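Local structure of YohF (Salmonella typhimurium, 6WON) at residues B[22-27]-B[85-90]; B[138-143]-B[221-226]; B[164-169]-B[180-185]. The protein probably acts as an NAD(P)-dependent acetoin dehydrogenase of the short-chain dehydrogenase/reductase (SDR) family. All blocks are in the same frame, centred on the assembly; numbering follows the deposited sequence.

Contact 1. Residues B[22-27]-B[85-90]; sequences LLLAQN and VLVNNA
Leu24 and Val85 mark the nearest backbone approach between helical residues 22-27 and segment 85-90, with their CA atoms 9.5 Å apart. That spacing is too wide for the main chains to meet, so the layer between them is filled by side chains. Segment 22-27 lies on helix 15-27, the helix that follows the glycine-rich turn of the Rossmann fold. Residues 85-88 form a central strand of the parallel sheet, running into the Asn-Asn-Ala of the SDR family's NNAG motif.

Leu24 alone supplies the helix side of the contact. Its chain is extended at the second torsion (chi2 172°), which makes CD1 the leading methyl and sets it over the pair of valines. It lies 4.4 Å from Val85 CG1 and equally 4.4 Å from Val87 CG2. Val85 and Val87 hold almost the same first torsion, yet offer different branches: CG1 of Val85 and CG2 of Val87 lean toward each other along the strand, 4.1 Å apart, and the leucine methyl rests above both. Leu24 also packs on Ala7 and Val9, so helix 15-27 spans two neighbouring strands.

Leu86, between the two valines, points to the opposite face of the sheet and meets Ala124 of helix 103-131. Both asparagines of the motif are tied to neighbours: Asn88 ND2 donates to Asn139 OD1 on the next strand, and Asn89 N bonds Thr10 OG1.

Across the contact itself the chemistry is purely aliphatic. Three methyls touch at loose van der Waals distance and only 72 Å² is buried, so the pairing implies nondirectional packing, and the strand's position is probably set mainly by its backbone bonds to strands 6-9 and 135-140.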
ATOM      1  N   LEU B  22     -15.490  26.388   8.407  1.00 28.20           N
ATOM      2  CA  LEU B  22     -15.334  27.342   9.498  1.00 28.79           C
ATOM      3  C   LEU B  22     -13.865  27.515   9.876  1.00 30.72           C
ATOM      4  O   LEU B  22     -13.426  28.626  10.194  1.00 33.55           O
ATOM      5  CB  LEU B  22     -16.159  26.885  10.702  1.00 28.40           C
ATOM      6  CG  LEU B  22     -17.686  27.025  10.562  1.00 29.63           C
ATOM      7  CD1 LEU B  22     -18.372  26.690  11.887  1.00 32.23           C
ATOM      8  CD2 LEU B  22     -18.073  28.419  10.120  1.00 28.60           C
ATOM      9  N   LEU B  23     -13.090  26.434   9.859  1.00 28.92           N
ATOM     10  CA  LEU B  23     -11.676  26.575  10.176  1.00 27.98           C
ATOM     11  C   LEU B  23     -10.958  27.380   9.102  1.00 25.78           C
ATOM     12  O   LEU B  23     -10.116  28.231   9.417  1.00 26.66           O
ATOM     13  CB  LEU B  23     -11.038  25.204  10.350  1.00 23.41           C
ATOM     14  CG  LEU B  23      -9.617  25.174  10.893  1.00 25.92           C
ATOM     15  CD1 LEU B  23      -9.441  26.094  12.143  1.00 26.85           C
ATOM     16  CD2 LEU B  23      -9.252  23.736  11.206  1.00 26.37           C
ATOM     17  N   LEU B  24     -11.307  27.155   7.833  1.00 20.50           N
ATOM     18  CA  LEU B  24     -10.676  27.910   6.756  1.00 22.55           C
ATOM     19  C   LEU B  24     -11.058  29.381   6.832  1.00 23.39           C
ATOM     20  O   LEU B  24     -10.206  30.256   6.644  1.00 25.41           O
ATOM     21  CB  LEU B  24     -11.055  27.316   5.394  1.00 22.79           C
ATOM     22  CG  LEU B  24     -10.463  25.932   5.097  1.00 23.65           C
ATOM     23  CD1 LEU B  24     -11.035  25.310   3.803  1.00 22.22           C
ATOM     24  CD2 LEU B  24      -8.933  25.987   5.073  1.00 26.72           C
ATOM     25  N   ALA B  25     -12.329  29.673   7.131  1.00 23.71           N
ATOM     26  CA  ALA B  25     -12.737  31.052   7.393  1.00 25.80           C
ATOM     27  C   ALA B  25     -11.939  31.646   8.553  1.00 27.65           C
ATOM     28  O   ALA B  25     -11.397  32.751   8.450  1.00 28.12           O
ATOM     29  CB  ALA B  25     -14.241  31.105   7.684  1.00 26.89           C
ATOM     30  N   GLN B  26     -11.837  30.913   9.663  1.00 27.41           N
ATOM     31  CA  GLN B  26     -11.023  31.393  10.776  1.00 29.75           C
ATOM     32  C   GLN B  26      -9.575  31.628  10.356  1.00 28.46           C
ATOM     33  O   GLN B  26      -8.918  32.531  10.883  1.00 28.65           O
ATOM     34  CB  GLN B  26     -11.087  30.406  11.939  1.00 33.03           C
ATOM     35  CG  GLN B  26     -10.413  30.899  13.219  1.00 40.21           C
ATOM     36  CD  GLN B  26     -10.485  29.872  14.334  1.00 45.61           C
ATOM     37  OE1 GLN B  26     -11.193  28.872  14.225  1.00 47.21           O
ATOM     38  NE2 GLN B  26      -9.751  30.109  15.402  1.00 50.09           N
ATOM     39  N   ASN B  27      -9.065  30.845   9.406  1.00 31.04           N
ATOM     40  CA  ASN B  27      -7.691  31.020   8.948  1.00 32.32           C
ATOM     41  C   ASN B  27      -7.548  32.108   7.887  1.00 30.89           C
ATOM     42  O   ASN B  27      -6.418  32.422   7.497  1.00 34.19           O
ATOM     43  CB  ASN B  27      -7.143  29.683   8.429  1.00 32.26           C
ATOM     44  CG  ASN B  27      -6.707  28.751   9.573  1.00 35.04           C
ATOM     45  OD1 ASN B  27      -6.767  29.127  10.752  1.00 32.71           O
ATOM     46  ND2 ASN B  27      -6.288  27.530   9.227  1.00 32.43           N
ATOM     47  N   VAL B  85      -8.840  27.223  -3.093  1.00 26.70           N
ATOM     48  CA  VAL B  85      -8.962  25.938  -2.419  1.00 23.90           C
ATOM     49  C   VAL B  85     -10.304  25.321  -2.788  1.00 19.32           C
ATOM     50  O   VAL B  85     -11.339  25.984  -2.689  1.00 20.55           O
ATOM     51  CB  VAL B  85      -8.852  26.101  -0.891  1.00 27.85           C
ATOM     52  CG1 VAL B  85      -9.189  24.795  -0.184  1.00 27.30           C
ATOM     53  CG2 VAL B  85      -7.452  26.551  -0.505  1.00 30.03           C
ATOM     54  N   LEU B  86     -10.293  24.052  -3.190  1.00 21.05           N
ATOM     55  CA  LEU B  86     -11.511  23.257  -3.275  1.00 21.82           C
ATOM     56  C   LEU B  86     -11.389  22.093  -2.305  1.00 24.35           C
ATOM     57  O   LEU B  86     -10.357  21.409  -2.271  1.00 26.09           O
ATOM     58  CB  LEU B  86     -11.767  22.731  -4.694  1.00 19.87           C
ATOM     59  CG  LEU B  86     -12.974  21.791  -4.821  1.00 21.83           C
ATOM     60  CD1 LEU B  86     -14.247  22.558  -4.451  1.00 22.61           C
ATOM     61  CD2 LEU B  86     -13.085  21.180  -6.221  1.00 19.96           C
ATOM     62  N   VAL B  87     -12.435  21.862  -1.522  1.00 22.46           N
ATOM     63  CA  VAL B  87     -12.522  20.663  -0.694  1.00 24.10           C
ATOM     64  C   VAL B  87     -13.716  19.865  -1.200  1.00 25.18           C
ATOM     65  O   VAL B  87     -14.869  20.263  -0.991  1.00 25.07           O
ATOM     66  CB  VAL B  87     -12.653  20.991   0.801  1.00 23.67           C
ATOM     67  CG1 VAL B  87     -12.824  19.716   1.603  1.00 22.80           C
ATOM     68  CG2 VAL B  87     -11.420  21.748   1.287  1.00 22.97           C
ATOM     69  N   ASN B  88     -13.441  18.753  -1.886  1.00 25.19           N
ATOM     70  CA  ASN B  88     -14.475  17.836  -2.368  1.00 21.86           C
ATOM     71  C   ASN B  88     -14.906  16.976  -1.194  1.00 23.17           C
ATOM     72  O   ASN B  88     -14.264  15.970  -0.878  1.00 24.98           O
ATOM     73  CB  ASN B  88     -13.952  16.981  -3.515  1.00 21.48           C
ATOM     74  CG  ASN B  88     -14.125  17.648  -4.877  1.00 23.41           C
ATOM     75  OD1 ASN B  88     -15.049  18.426  -5.087  1.00 24.32           O
ATOM     76  ND2 ASN B  88     -13.239  17.324  -5.815  1.00 25.30           N
ATOM     77  N   ASN B  89     -15.987  17.371  -0.529  1.00 23.36           N
ATOM     78  CA  ASN B  89     -16.374  16.723   0.714  1.00 26.88           C
ATOM     79  C   ASN B  89     -17.299  15.540   0.457  1.00 35.95           C
ATOM     80  O   ASN B  89     -18.110  15.536  -0.475  1.00 40.94           O
ATOM     81  CB  ASN B  89     -17.039  17.719   1.651  1.00 28.27           C
ATOM     82  CG  ASN B  89     -17.479  17.094   2.948  1.00 28.60           C
ATOM     83  OD1 ASN B  89     -16.736  16.333   3.561  1.00 32.39           O
ATOM     84  ND2 ASN B  89     -18.693  17.409   3.376  1.00 28.74           N
ATOM     85  N   ALA B  90     -17.179  14.531   1.312  1.00 39.92           N
ATOM     86  CA  ALA B  90     -17.813  13.243   1.062  1.00 43.35           C
ATOM     87  C   ALA B  90     -19.276  13.254   1.505  1.00 44.67           C
ATOM     88  O   ALA B  90     -19.587  13.614   2.648  1.00 46.51           O
ATOM     89  CB  ALA B  90     -17.045  12.138   1.787  1.00 38.61           C
TER

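Contact 2. Residues B[138-143]-B[221-226]; sequences INITSV and SLVAWL
On one face of the Rossmann-fold sheet, helix 216-226 packs alongside strand 135-140, running the opposite way, and their meeting point is the trio Ile138, Ile140 and Val223, joined by Leu226. The short axes run nearly antiparallel, at 162°, and come within 10.2 Å. Val223 and Ile138 have the nearest CA atoms, 7.1 Å apart.

Val223 CG2 is the methyl that rests on both isoleucines. It reaches Ile140 CD1 at 3.9 Å and Ile138 CG2 at 4.2 Å. Ile140 starts out along the sheet rather than at the helix; a bend at its second torsion (chi2 -66°) brings CD1 round, and the two side chains cross at about a right angle. One helical turn on from Val223, Leu226 lays its CD1 against Ile138 CG1, 4.0 Å away, with its CB almost as near to the same atom. Ile138 thus uses both branches: CG2 for Val223 and CG1 for Leu226. Leu226 in addition packs on Val183 and Leu239, carrying the helix over to the next two strands of the sheet.

Past the strand, the chain leads to Ser142, which packs against Tyr155 and Lys159 of helix 153-173, consistent with the Ser-Tyr-Lys active-site group of SDR enzymes. The helix's other side serves assembly: Trp225 NE1 bonds Ser221 OG of the second subunit, where the two Trp225 rings also meet.

All four touching side chains are buried and purely hydrocarbon. Branched groups set at different angles fit together without a polar link, which implies that the helix is held on the sheet probably mainly by shape and exclusion of water, while Ser221 and Trp225 carry polar contacts at the subunit interface.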
ATOM      1  N   ILE B 138      -8.374  19.301  -2.107  1.00 27.14           N
ATOM      2  CA  ILE B 138      -8.404  18.207  -1.147  1.00 26.75           C
ATOM      3  C   ILE B 138      -9.650  17.381  -1.422  1.00 27.65           C
ATOM      4  O   ILE B 138     -10.767  17.908  -1.410  1.00 26.76           O
ATOM      5  CB  ILE B 138      -8.385  18.711   0.302  1.00 27.33           C
ATOM      6  CG1 ILE B 138      -7.055  19.416   0.599  1.00 28.62           C
ATOM      7  CG2 ILE B 138      -8.561  17.535   1.259  1.00 16.94           C
ATOM      8  CD1 ILE B 138      -7.116  20.923   0.590  1.00 28.05           C
ATOM      9  N   ASN B 139      -9.464  16.089  -1.678  1.00 26.52           N
ATOM     10  CA  ASN B 139     -10.583  15.177  -1.881  1.00 23.70           C
ATOM     11  C   ASN B 139     -10.787  14.399  -0.588  1.00 23.95           C
ATOM     12  O   ASN B 139      -9.880  13.684  -0.146  1.00 22.49           O
ATOM     13  CB  ASN B 139     -10.319  14.225  -3.048  1.00 22.32           C
ATOM     14  CG  ASN B 139     -10.231  14.938  -4.385  1.00 24.95           C
ATOM     15  OD1 ASN B 139     -11.039  15.827  -4.678  1.00 26.76           O
ATOM     16  ND2 ASN B 139      -9.248  14.544  -5.218  1.00 20.20           N
ATOM     17  N   ILE B 140     -11.949  14.566   0.040  1.00 23.57           N
ATOM     18  CA  ILE B 140     -12.265  13.777   1.224  1.00 23.31           C
ATOM     19  C   ILE B 140     -12.667  12.392   0.737  1.00 25.60           C
ATOM     20  O   ILE B 140     -13.708  12.231   0.097  1.00 26.53           O
ATOM     21  CB  ILE B 140     -13.380  14.408   2.066  1.00 24.40           C
ATOM     22  CG1 ILE B 140     -13.066  15.874   2.377  1.00 25.22           C
ATOM     23  CG2 ILE B 140     -13.549  13.622   3.369  1.00 21.53           C
ATOM     24  CD1 ILE B 140     -11.864  16.054   3.278  1.00 26.96           C
ATOM     25  N   THR B 141     -11.839  11.389   1.021  1.00 21.50           N
ATOM     26  CA  THR B 141     -12.226  10.033   0.658  1.00 21.37           C
ATOM     27  C   THR B 141     -12.689   9.287   1.905  1.00 21.70           C
ATOM     28  O   THR B 141     -13.718   9.646   2.487  1.00 22.05           O
ATOM     29  CB  THR B 141     -11.079   9.319  -0.061  1.00 24.28           C
ATOM     30  OG1 THR B 141      -9.958   9.202   0.816  1.00 24.44           O
ATOM     31  CG2 THR B 141     -10.656  10.132  -1.293  1.00 24.14           C
ATOM     32  N   SER B 142     -11.935   8.278   2.345  1.00 24.52           N
ATOM     33  CA  SER B 142     -12.317   7.435   3.476  1.00 24.50           C
ATOM     34  C   SER B 142     -11.219   6.391   3.641  1.00 24.88           C
ATOM     35  O   SER B 142     -10.431   6.160   2.719  1.00 24.20           O
ATOM     36  CB  SER B 142     -13.671   6.751   3.242  1.00 26.91           C
ATOM     37  OG  SER B 142     -13.763   5.511   3.920  1.00 30.14           O
ATOM     38  N   VAL B 143     -11.170   5.755   4.816  1.00 22.41           N
ATOM     39  CA  VAL B 143     -10.311   4.575   4.917  1.00 23.47           C
ATOM     40  C   VAL B 143     -10.682   3.559   3.852  1.00 25.04           C
ATOM     41  O   VAL B 143      -9.838   2.756   3.436  1.00 22.69           O
ATOM     42  CB  VAL B 143     -10.366   3.919   6.306  1.00 24.22           C
ATOM     43  CG1 VAL B 143      -9.686   4.800   7.318  1.00 23.72           C
ATOM     44  CG2 VAL B 143     -11.828   3.588   6.718  1.00 22.52           C
ATOM     45  N   SER B 221      -8.799  19.901  10.871  1.00 21.36           N
ATOM     46  CA  SER B 221      -7.472  20.403  11.212  1.00 22.03           C
ATOM     47  C   SER B 221      -6.437  20.020  10.157  1.00 23.00           C
ATOM     48  O   SER B 221      -5.601  20.845   9.764  1.00 25.40           O
ATOM     49  CB  SER B 221      -7.060  19.883  12.586  1.00 22.99           C
ATOM     50  OG  SER B 221      -5.789  20.401  12.942  1.00 24.35           O
ATOM     51  N   LEU B 222      -6.483  18.778   9.673  1.00 23.75           N
ATOM     52  CA  LEU B 222      -5.532  18.365   8.649  1.00 23.80           C
ATOM     53  C   LEU B 222      -5.827  19.044   7.320  1.00 25.10           C
ATOM     54  O   LEU B 222      -4.906  19.487   6.621  1.00 25.08           O
ATOM     55  CB  LEU B 222      -5.553  16.849   8.480  1.00 22.12           C
ATOM     56  CG  LEU B 222      -4.551  16.359   7.428  1.00 25.05           C
ATOM     57  CD1 LEU B 222      -3.122  16.727   7.851  1.00 24.74           C
ATOM     58  CD2 LEU B 222      -4.670  14.843   7.165  1.00 20.84           C
ATOM     59  N   VAL B 223      -7.106  19.121   6.947  1.00 25.09           N
ATOM     60  CA  VAL B 223      -7.489  19.833   5.731  1.00 22.08           C
ATOM     61  C   VAL B 223      -6.956  21.263   5.762  1.00 20.72           C
ATOM     62  O   VAL B 223      -6.415  21.763   4.763  1.00 21.96           O
ATOM     63  CB  VAL B 223      -9.018  19.804   5.552  1.00 24.16           C
ATOM     64  CG1 VAL B 223      -9.429  20.756   4.432  1.00 21.41           C
ATOM     65  CG2 VAL B 223      -9.505  18.371   5.253  1.00 21.60           C
ATOM     66  N   ALA B 224      -7.090  21.940   6.910  1.00 18.85           N
ATOM     67  CA  ALA B 224      -6.530  23.288   7.045  1.00 22.07           C
ATOM     68  C   ALA B 224      -5.020  23.296   6.831  1.00 23.26           C
ATOM     69  O   ALA B 224      -4.493  24.179   6.147  1.00 24.58           O
ATOM     70  CB  ALA B 224      -6.847  23.875   8.420  1.00 20.67           C
ATOM     71  N   TRP B 225      -4.303  22.339   7.428  1.00 20.16           N
ATOM     72  CA  TRP B 225      -2.854  22.310   7.245  1.00 25.51           C
ATOM     73  C   TRP B 225      -2.491  22.163   5.771  1.00 25.71           C
ATOM     74  O   TRP B 225      -1.576  22.835   5.285  1.00 27.44           O
ATOM     75  CB  TRP B 225      -2.211  21.185   8.064  1.00 26.18           C
ATOM     76  CG  TRP B 225      -0.719  21.142   7.805  1.00 31.09           C
ATOM     77  CD1 TRP B 225       0.237  21.957   8.362  1.00 29.71           C
ATOM     78  CD2 TRP B 225      -0.026  20.291   6.880  1.00 29.04           C
ATOM     79  NE1 TRP B 225       1.474  21.640   7.861  1.00 27.74           N
ATOM     80  CE2 TRP B 225       1.341  20.632   6.942  1.00 26.54           C
ATOM     81  CE3 TRP B 225      -0.427  19.272   6.010  1.00 27.29           C
ATOM     82  CZ2 TRP B 225       2.306  19.990   6.174  1.00 23.16           C
ATOM     83  CZ3 TRP B 225       0.539  18.632   5.246  1.00 25.52           C
ATOM     84  CH2 TRP B 225       1.887  18.994   5.334  1.00 23.68           C
ATOM     85  N   LEU B 226      -3.212  21.307   5.042  1.00 23.31           N
ATOM     86  CA  LEU B 226      -2.968  21.122   3.614  1.00 21.61           C
ATOM     87  C   LEU B 226      -3.204  22.394   2.805  1.00 25.71           C
ATOM     88  O   LEU B 226      -2.679  22.515   1.692  1.00 27.36           O
ATOM     89  CB  LEU B 226      -3.851  20.002   3.079  1.00 20.88           C
ATOM     90  CG  LEU B 226      -3.420  18.586   3.486  1.00 22.63           C
ATOM     91  CD1 LEU B 226      -4.488  17.583   3.135  1.00 22.01           C
ATOM     92  CD2 LEU B 226      -2.096  18.205   2.819  1.00 22.66           C
TER

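Contact 3. Residues B[164-169]-B[180-185]; sequences GLTKSM and VNAVAP
Thr166 and Asn181 bring helix 164-169 and strand 180-185 closest, their CA atoms 6.1 Å apart, with the short axes 7.2 Å from each other and nearly antiparallel at 157°. Both belong to the beta-alpha-beta crossover made of strand 135-140, helix 153-173 and strand 178-185, a building block of the Rossmann fold.

Val180 meets the helix at two successive turns. Its CG1 lies 3.8 Å from the carbonyl O of Thr166 and 3.9 Å from Met169 CE. Met169 CB lies on the valine directly; the bend at the third torsion (chi3 48°) brings CE back to it as well, and the two side chains cross at about a right angle. Asn181 turns to the other face, where its amide bonds Gln237 N and Thr234 O. On the outer side of the helix, Lys167 NZ bonds His146 O and His160 NE2 of the third subunit.

Thr166 divides its branches: OG1 bonds Leu162 O and Asn139 ND2, which satisfies the buried hydroxyl, whereas CG2 stands over the Asn181-Ala182 peptide, 3.5 Å from Asn181 C and equally close to Ala182 N.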
ATOM      1  N   GLY B 164      -7.630   7.151  -6.957  1.00 21.93           N
ATOM      2  CA  GLY B 164      -6.890   7.150  -8.211  1.00 23.50           C
ATOM      3  C   GLY B 164      -6.912   8.501  -8.899  1.00 22.35           C
ATOM      4  O   GLY B 164      -5.884   8.976  -9.398  1.00 26.35           O
ATOM      5  N   LEU B 165      -8.080   9.139  -8.936  1.00 20.57           N
ATOM      6  CA  LEU B 165      -8.185  10.455  -9.554  1.00 23.90           C
ATOM      7  C   LEU B 165      -7.302  11.464  -8.833  1.00 25.13           C
ATOM      8  O   LEU B 165      -6.668  12.319  -9.467  1.00 26.81           O
ATOM      9  CB  LEU B 165      -9.646  10.911  -9.549  1.00 22.67           C
ATOM     10  CG  LEU B 165      -9.899  12.344 -10.020  1.00 23.23           C
ATOM     11  CD1 LEU B 165      -9.538  12.496 -11.505  1.00 20.30           C
ATOM     12  CD2 LEU B 165     -11.348  12.734  -9.741  1.00 24.34           C
ATOM     13  N   THR B 166      -7.246  11.376  -7.503  1.00 26.42           N
ATOM     14  CA  THR B 166      -6.379  12.254  -6.723  1.00 24.04           C
ATOM     15  C   THR B 166      -4.934  12.180  -7.217  1.00 22.29           C
ATOM     16  O   THR B 166      -4.282  13.210  -7.427  1.00 20.18           O
ATOM     17  CB  THR B 166      -6.464  11.881  -5.240  1.00 23.31           C
ATOM     18  OG1 THR B 166      -7.813  12.035  -4.772  1.00 24.73           O
ATOM     19  CG2 THR B 166      -5.564  12.779  -4.413  1.00 22.70           C
ATOM     20  N   LYS B 167      -4.417  10.961  -7.402  1.00 20.86           N
ATOM     21  CA  LYS B 167      -3.044  10.796  -7.882  1.00 20.04           C
ATOM     22  C   LYS B 167      -2.885  11.357  -9.289  1.00 24.08           C
ATOM     23  O   LYS B 167      -1.863  11.980  -9.607  1.00 25.95           O
ATOM     24  CB  LYS B 167      -2.644   9.316  -7.872  1.00 21.08           C
ATOM     25  CG  LYS B 167      -2.712   8.623  -6.511  1.00 24.59           C
ATOM     26  CD  LYS B 167      -2.580   7.108  -6.653  1.00 25.95           C
ATOM     27  CE  LYS B 167      -2.837   6.401  -5.311  1.00 25.02           C
ATOM     28  NZ  LYS B 167      -2.716   4.920  -5.453  1.00 25.19           N
ATOM     29  N   SER B 168      -3.879  11.127 -10.147  1.00 21.13           N
ATOM     30  CA  SER B 168      -3.815  11.636 -11.514  1.00 25.97           C
ATOM     31  C   SER B 168      -3.806  13.161 -11.532  1.00 23.57           C
ATOM     32  O   SER B 168      -2.966  13.777 -12.192  1.00 24.57           O
ATOM     33  CB  SER B 168      -4.991  11.098 -12.315  1.00 21.84           C
ATOM     34  OG  SER B 168      -4.737   9.748 -12.652  1.00 28.24           O
ATOM     35  N   MET B 169      -4.730  13.780 -10.798  1.00 23.11           N
ATOM     36  CA  MET B 169      -4.805  15.236 -10.757  1.00 22.93           C
ATOM     37  C   MET B 169      -3.509  15.828 -10.226  1.00 25.49           C
ATOM     38  O   MET B 169      -3.014  16.829 -10.745  1.00 22.69           O
ATOM     39  CB  MET B 169      -5.983  15.674  -9.880  1.00 22.55           C
ATOM     40  CG  MET B 169      -7.341  15.273 -10.384  1.00 22.50           C
ATOM     41  SD  MET B 169      -8.647  15.721  -9.211  1.00 24.01           S
ATOM     42  CE  MET B 169      -8.210  17.432  -8.849  1.00 25.39           C
ATOM     43  N   VAL B 180      -2.639  18.433  -4.954  1.00 23.66           N
ATOM     44  CA  VAL B 180      -3.870  17.654  -4.841  1.00 24.22           C
ATOM     45  C   VAL B 180      -3.624  16.465  -3.925  1.00 25.45           C
ATOM     46  O   VAL B 180      -2.759  15.621  -4.207  1.00 22.64           O
ATOM     47  CB  VAL B 180      -4.371  17.176  -6.210  1.00 22.21           C
ATOM     48  CG1 VAL B 180      -5.727  16.475  -6.066  1.00 19.67           C
ATOM     49  CG2 VAL B 180      -4.473  18.362  -7.156  1.00 23.62           C
ATOM     50  N   ASN B 181      -4.403  16.379  -2.851  1.00 23.78           N
ATOM     51  CA  ASN B 181      -4.258  15.285  -1.905  1.00 25.42           C
ATOM     52  C   ASN B 181      -5.635  14.789  -1.502  1.00 25.60           C
ATOM     53  O   ASN B 181      -6.637  15.493  -1.646  1.00 22.61           O
ATOM     54  CB  ASN B 181      -3.492  15.723  -0.655  1.00 23.68           C
ATOM     55  CG  ASN B 181      -2.055  16.105  -0.961  1.00 23.93           C
ATOM     56  OD1 ASN B 181      -1.198  15.233  -1.125  1.00 25.27           O
ATOM     57  ND2 ASN B 181      -1.781  17.408  -1.021  1.00 19.78           N
ATOM     58  N   ALA B 182      -5.664  13.567  -0.979  1.00 24.31           N
ATOM     59  CA  ALA B 182      -6.837  13.025  -0.313  1.00 26.52           C
ATOM     60  C   ALA B 182      -6.615  13.015   1.200  1.00 25.59           C
ATOM     61  O   ALA B 182      -5.517  12.705   1.674  1.00 24.75           O
ATOM     62  CB  ALA B 182      -7.136  11.599  -0.798  1.00 22.85           C
ATOM     63  N   VAL B 183      -7.662  13.361   1.948  1.00 21.07           N
ATOM     64  CA  VAL B 183      -7.760  13.065   3.373  1.00 21.14           C
ATOM     65  C   VAL B 183      -8.801  11.972   3.536  1.00 21.65           C
ATOM     66  O   VAL B 183      -9.924  12.101   3.034  1.00 22.14           O
ATOM     67  CB  VAL B 183      -8.141  14.307   4.200  1.00 22.50           C
ATOM     68  CG1 VAL B 183      -8.330  13.928   5.671  1.00 22.54           C
ATOM     69  CG2 VAL B 183      -7.081  15.382   4.062  1.00 20.54           C
ATOM     70  N   ALA B 184      -8.432  10.905   4.245  1.00 22.29           N
ATOM     71  CA  ALA B 184      -9.185   9.648   4.275  1.00 22.11           C
ATOM     72  C   ALA B 184      -9.666   9.407   5.699  1.00 25.61           C
ATOM     73  O   ALA B 184      -8.933   8.815   6.512  1.00 25.41           O
ATOM     74  CB  ALA B 184      -8.310   8.486   3.782  1.00 17.81           C
ATOM     75  N   PRO B 185     -10.865   9.872   6.063  1.00 23.07           N
ATOM     76  CA  PRO B 185     -11.308   9.723   7.456  1.00 22.02           C
ATOM     77  C   PRO B 185     -11.666   8.281   7.783  1.00 21.90           C
ATOM     78  O   PRO B 185     -12.115   7.516   6.932  1.00 23.48           O
ATOM     79  CB  PRO B 185     -12.542  10.632   7.540  1.00 20.99           C
ATOM     80  CG  PRO B 185     -12.427  11.572   6.355  1.00 20.43           C
ATOM     81  CD  PRO B 185     -11.803  10.700   5.279  1.00 18.23           C
TER

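How the contacts relate
All three contacts are buried and pack a helix on the same parallel sheet, but on different faces. Contacts 1 and 2 share one face, where their helices also touch through Leu23 CD2 and Ala224 CB at 3.7 Å; contact 3 lies on the other. The strands are neighbours: Asn88 N probably bonds Ile138 O between contacts 1 and 2, and Thr141 N probably bonds Val183 O between contacts 2 and 3. Contact 3 is nested in the loop that contact 2 closes; it buries the largest area of the three (226 Å²) and adds backbone atoms to the aliphatic packing of the others. The helices of contacts 2 and 3 also meet other subunits; no other subunit touches contact 1.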